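Side-chain contacts in BF1531-like N-terminal domain-containing protein (Bacteroides fragilis, PDB 3SLR), which is of unknown biological role but may act on ester bonds, joining an SGNH-hydrolase-like domain to a magnesium-binding, HAD-like phosphatase domain: residues D71-E76 against C116-G121; D110-L115 against M159-A164. All blocks are in the same frame, centred on the assembly; numbering follows the deposited sequence.

Contact 1: D71-E76 against C116-G121; sequences DYYQFE and CEQGIG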
# COMPACT_ATOMS: atom_id res chain seq x y z
N ASP A 71 21.94 3.70 21.65
CA ASP A 71 21.23 4.92 21.27
C ASP A 71 19.79 4.65 20.86
O ASP A 71 18.93 5.50 21.05
CB ASP A 71 21.95 5.62 20.11
CG ASP A 71 23.28 6.22 20.52
OD1 ASP A 71 23.51 6.38 21.74
OD2 ASP A 71 24.09 6.55 19.63
N TYR A 72 19.54 3.49 20.27
CA TYR A 72 18.20 3.13 19.83
C TYR A 72 17.21 3.13 20.99
O TYR A 72 16.16 3.77 20.92
CB TYR A 72 18.20 1.77 19.14
CG TYR A 72 16.81 1.19 19.00
CD1 TYR A 72 15.92 1.69 18.05
CD2 TYR A 72 16.38 0.17 19.84
CE1 TYR A 72 14.64 1.16 17.93
CE2 TYR A 72 15.11 -0.36 19.73
CZ TYR A 72 14.25 0.14 18.77
OH TYR A 72 12.99 -0.39 18.67
N TYR A 73 17.54 2.41 22.06
CA TYR A 73 16.65 2.36 23.22
C TYR A 73 16.54 3.69 23.94
O TYR A 73 15.47 4.05 24.45
CB TYR A 73 17.08 1.26 24.19
CG TYR A 73 16.84 -0.12 23.63
CD1 TYR A 73 15.56 -0.65 23.55
CD2 TYR A 73 17.89 -0.89 23.17
CE1 TYR A 73 15.33 -1.91 23.02
CE2 TYR A 73 17.68 -2.14 22.64
CZ TYR A 73 16.40 -2.65 22.57
OH TYR A 73 16.19 -3.91 22.05
N GLN A 74 17.63 4.44 23.96
CA GLN A 74 17.59 5.77 24.58
C GLN A 74 16.64 6.71 23.82
O GLN A 74 16.09 7.65 24.40
CB GLN A 74 18.99 6.38 24.68
CG GLN A 74 20.02 5.46 25.34
CD GLN A 74 19.71 5.16 26.80
OE1 GLN A 74 18.67 5.55 27.32
NE2 GLN A 74 20.63 4.45 27.46
N PHE A 75 16.45 6.45 22.53
CA PHE A 75 15.59 7.29 21.69
C PHE A 75 14.10 7.09 22.00
O PHE A 75 13.30 7.99 21.78
CB PHE A 75 15.87 7.01 20.20
CG PHE A 75 15.01 7.82 19.25
CD1 PHE A 75 15.12 9.20 19.21
CD2 PHE A 75 14.11 7.19 18.39
CE1 PHE A 75 14.33 9.95 18.35
CE2 PHE A 75 13.32 7.93 17.52
CZ PHE A 75 13.43 9.31 17.50
N GLU A 76 13.75 5.91 22.50
CA GLU A 76 12.36 5.56 22.85
C GLU A 76 11.38 5.85 21.71
O GLU A 76 10.47 6.67 21.84
CB GLU A 76 11.93 6.28 24.13
CG GLU A 76 12.72 5.85 25.36
CD GLU A 76 12.34 6.65 26.61
OE1 GLU A 76 11.66 7.69 26.48
OE2 GLU A 76 12.74 6.23 27.72
N CYS A 116 10.63 -8.48 18.40
CA CYS A 116 9.24 -8.38 18.84
C CYS A 116 9.08 -8.50 20.35
O CYS A 116 8.24 -7.81 20.94
CB CYS A 116 8.38 -9.45 18.15
SG CYS A 116 8.12 -9.15 16.39
N GLU A 117 9.87 -9.37 20.97
CA GLU A 117 9.75 -9.67 22.40
C GLU A 117 10.18 -8.49 23.26
O GLU A 117 9.78 -8.39 24.43
CB GLU A 117 10.56 -10.92 22.77
CG GLU A 117 10.05 -12.23 22.20
CD GLU A 117 8.87 -12.82 22.97
OE1 GLU A 117 8.67 -12.46 24.15
OE2 GLU A 117 8.13 -13.64 22.38
N GLN A 118 10.98 -7.59 22.70
CA GLN A 118 11.46 -6.44 23.46
C GLN A 118 10.33 -5.53 23.91
O GLN A 118 10.38 -4.95 25.00
CB GLN A 118 12.49 -5.65 22.65
CG GLN A 118 13.74 -6.46 22.32
CD GLN A 118 14.17 -7.37 23.45
OE1 GLN A 118 14.55 -6.91 24.53
NE2 GLN A 118 14.11 -8.69 23.22
N GLY A 119 9.30 -5.40 23.08
CA GLY A 119 8.14 -4.60 23.41
C GLY A 119 8.38 -3.10 23.31
O GLY A 119 7.97 -2.34 24.19
N ILE A 120 9.02 -2.67 22.22
CA ILE A 120 9.43 -1.28 22.06
C ILE A 120 8.65 -0.52 20.96
O ILE A 120 9.09 -0.45 19.82
CB ILE A 120 10.93 -1.21 21.75
CG1 ILE A 120 11.44 0.24 21.77
CG2 ILE A 120 11.24 -1.97 20.45
CD1 ILE A 120 11.61 0.77 23.16
N GLY A 121 7.50 0.06 21.31
CA GLY A 121 6.67 0.72 20.33
C GLY A 121 6.21 -0.28 19.28
O GLY A 121 6.22 -1.49 19.52
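Ile120 presents its side chain to two consecutive tyrosines, Tyr72 and Tyr73, and so illustrates how one aliphatic residue can join neighbouring connections in a parallel α/β fold. The setting is the five-stranded domain of FkbH type, related to SGNH hydrolases. Here the short helix 71-75 leads into strand 79-83, the helix 104-118 leads into the adjacent strand 122-126, and the short helix meets the exit of the longer one. Gly119 leaves the longer helix with positive phi, and Ile120 follows it with its CB directed toward the tyrosines.

The two branches of Ile120 are shared out. CG2 and CG1 lie at the hydroxyl end of Tyr72, CG2 close to the plane of that ring and 4.0 Å from Tyr72 CZ; the 3.0 Å between Tyr72 OH and Ile120 CG2 is doubtfully short. CD1 turns instead to Tyr73 and reaches the edge of its ring, where Tyr73 CD1 is 4.2 Å from Ile120 CD1. A chi1 of -172° places CG1 opposite the backbone N, and with chi2 at 77° the CD1 methyl arrives at the Tyr73 edge while CG2 stays by the Tyr72 hydroxyl.

The two rings also meet each other. Tyr72 brings an edge over the face of Tyr73, its CD2 standing 3.6 Å above the plane of the Tyr73 ring, over its centre. Their phenol oxygens are held from outside the contact, Tyr72 OH by Thr80 OG1 on the following strand and Tyr73 OH by Ile65 O of the preceding helix. Two residues before Ile120, Gln118 bends at chi2, and its amide NE2 bonds to Leu114 O in its own helix while its aliphatic part passes the end of Tyr73. Amide and ring planes are 78° apart, and it is the methylene Gln118 CG, 3.5 Å from Tyr73 OH, that makes the touch.

Contact 2: D110-L115 against M159-A164; sequences DFVRLL and MNISQA
The methyl CD1 of Ile161 meets both Val112 and Arg113, successive residues on the facing helix 104-118, in a small apolar junction set by a few torsions. Ile161 has CG1 anti to its carbonyl carbon (chi1 -69°), and an extended chi2 of 174° then carries CD1 out to the partner helix. The methyl stands 3.9 Å from Val112 CG1. That branch of the valine lies opposite its backbone N, and it is also 4.2 Å from the second isoleucine branch, Ile161 CG2, so both limbs of Ile161 are used. The other valine methyl, CG2, lies opposite the carbonyl carbon instead, which leaves CG1 as the branch that meets the isoleucine.

Arg113 contributes only hydrocarbon here. Its CG comes 3.9 Å from Ile161 CD1, the two side chains crossing at a slant, whereas the chain beyond runs on extended at chi2, bends at chi3 (75°) and delivers NE to Tyr165 OH. One side chain thus offers a methylene to the contact and a polar end elsewhere.

Phe168 of strand 168-171 touches both Val112 and Ile161, while Tyr125 of strand 122-126 meets Val112. Two neighbouring helices packed on a parallel sheet, each leading into one of two adjacent strands, are as expected of an α/β fold, consistent with the SGNH-hydrolase clan to which this domain is assigned.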
# COMPACT_ATOMS: atom_id res chain seq x y z
N ASP A 110 14.50 -15.88 14.13
CA ASP A 110 14.82 -15.76 15.55
C ASP A 110 15.11 -14.31 15.92
O ASP A 110 14.66 -13.83 16.97
CB ASP A 110 16.01 -16.66 15.92
CG ASP A 110 15.63 -18.13 16.02
OD1 ASP A 110 14.42 -18.44 16.08
OD2 ASP A 110 16.55 -18.98 16.06
N PHE A 111 15.87 -13.61 15.08
CA PHE A 111 16.18 -12.22 15.39
C PHE A 111 14.91 -11.38 15.38
O PHE A 111 14.71 -10.52 16.25
CB PHE A 111 17.18 -11.61 14.41
CG PHE A 111 17.40 -10.15 14.65
CD1 PHE A 111 18.16 -9.73 15.73
CD2 PHE A 111 16.81 -9.20 13.83
CE1 PHE A 111 18.34 -8.38 15.99
CE2 PHE A 111 16.99 -7.84 14.08
CZ PHE A 111 17.76 -7.43 15.16
N VAL A 112 14.05 -11.62 14.40
CA VAL A 112 12.79 -10.88 14.33
C VAL A 112 11.93 -11.11 15.58
O VAL A 112 11.39 -10.16 16.15
CB VAL A 112 12.01 -11.22 13.05
CG1 VAL A 112 10.63 -10.56 13.06
CG2 VAL A 112 12.80 -10.78 11.83
N ARG A 113 11.82 -12.36 16.03
CA ARG A 113 11.08 -12.64 17.26
C ARG A 113 11.70 -11.95 18.47
O ARG A 113 10.99 -11.44 19.35
CB ARG A 113 10.96 -14.14 17.51
CG ARG A 113 10.11 -14.86 16.46
CD ARG A 113 9.63 -16.22 16.94
NE ARG A 113 8.54 -16.08 17.91
CZ ARG A 113 7.67 -17.05 18.19
NH1 ARG A 113 7.77 -18.22 17.59
NH2 ARG A 113 6.70 -16.83 19.08
N LEU A 114 13.02 -11.94 18.53
CA LEU A 114 13.73 -11.29 19.63
C LEU A 114 13.35 -9.80 19.66
O LEU A 114 13.02 -9.25 20.71
CB LEU A 114 15.24 -11.46 19.47
CG LEU A 114 16.22 -10.98 20.54
CD1 LEU A 114 16.34 -9.46 20.56
CD2 LEU A 114 15.85 -11.52 21.92
N LEU A 115 13.40 -9.17 18.50
CA LEU A 115 12.98 -7.79 18.32
C LEU A 115 11.54 -7.59 18.81
O LEU A 115 11.24 -6.65 19.55
CB LEU A 115 13.10 -7.42 16.84
CG LEU A 115 12.46 -6.14 16.32
CD1 LEU A 115 13.12 -4.92 16.92
CD2 LEU A 115 12.55 -6.11 14.81
N MSE A 159 5.05 -13.64 7.87
CA MSE A 159 3.62 -13.34 7.95
C MSE A 159 2.99 -13.96 9.20
O MSE A 159 2.14 -13.34 9.86
CB MSE A 159 2.91 -13.77 6.68
CG MSE A 159 3.42 -13.01 5.47
SE MSE A 159 2.26 -13.24 3.91
CE MSE A 159 3.37 -12.28 2.60
N ASN A 160 3.42 -15.17 9.53
CA ASN A 160 2.97 -15.82 10.75
C ASN A 160 3.41 -15.05 12.00
O ASN A 160 2.65 -14.93 12.96
CB ASN A 160 3.41 -17.28 10.80
CG ASN A 160 2.76 -18.12 9.71
OD1 ASN A 160 1.65 -17.81 9.26
ND2 ASN A 160 3.44 -19.18 9.27
N ILE A 161 4.62 -14.50 11.98
CA ILE A 161 5.05 -13.64 13.08
C ILE A 161 4.12 -12.43 13.23
O ILE A 161 3.73 -12.07 14.34
CB ILE A 161 6.51 -13.18 12.95
CG1 ILE A 161 7.45 -14.37 13.14
CG2 ILE A 161 6.85 -12.09 13.97
CD1 ILE A 161 8.90 -14.03 12.87
N SER A 162 3.73 -11.82 12.11
CA SER A 162 2.82 -10.66 12.18
C SER A 162 1.47 -11.02 12.77
O SER A 162 0.79 -10.17 13.35
CB SER A 162 2.66 -9.96 10.82
OG SER A 162 1.82 -10.70 9.95
N GLN A 163 1.07 -12.29 12.63
CA GLN A 163 -0.22 -12.73 13.16
C GLN A 163 -0.15 -13.07 14.65
O GLN A 163 -1.17 -13.16 15.33
CB GLN A 163 -0.76 -13.92 12.35
CG GLN A 163 -1.15 -13.53 10.93
CD GLN A 163 -1.52 -14.70 10.06
OE1 GLN A 163 -1.84 -15.79 10.55
NE2 GLN A 163 -1.46 -14.50 8.75
N ALA A 164 1.07 -13.23 15.15
CA ALA A 164 1.29 -13.61 16.54
C ALA A 164 1.59 -12.39 17.41
O ALA A 164 1.32 -12.39 18.62
CB ALA A 164 2.45 -14.60 16.63

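Both contacts belong to the FkbH N-terminal domain and use the same helix, 104-118, at successive levels: contact 2 takes residues 110-115, contact 1 its final turn and exit. Their centres are 15 Å apart, yet they join directly, since Cys116 SG packs 4.0 Å from Ile161 CG2. Along the chain the segments alternate, 71-76, 110-115, 116-121 and 159-164. Through both contacts helix 104-118 links the short helix 71-75 to helix 147-164, and the elements involved lead into strands 79-83, 122-126 and 168-171, consecutive across the sheet. This local packing lies away from the magnesium site, which belongs to the other domain.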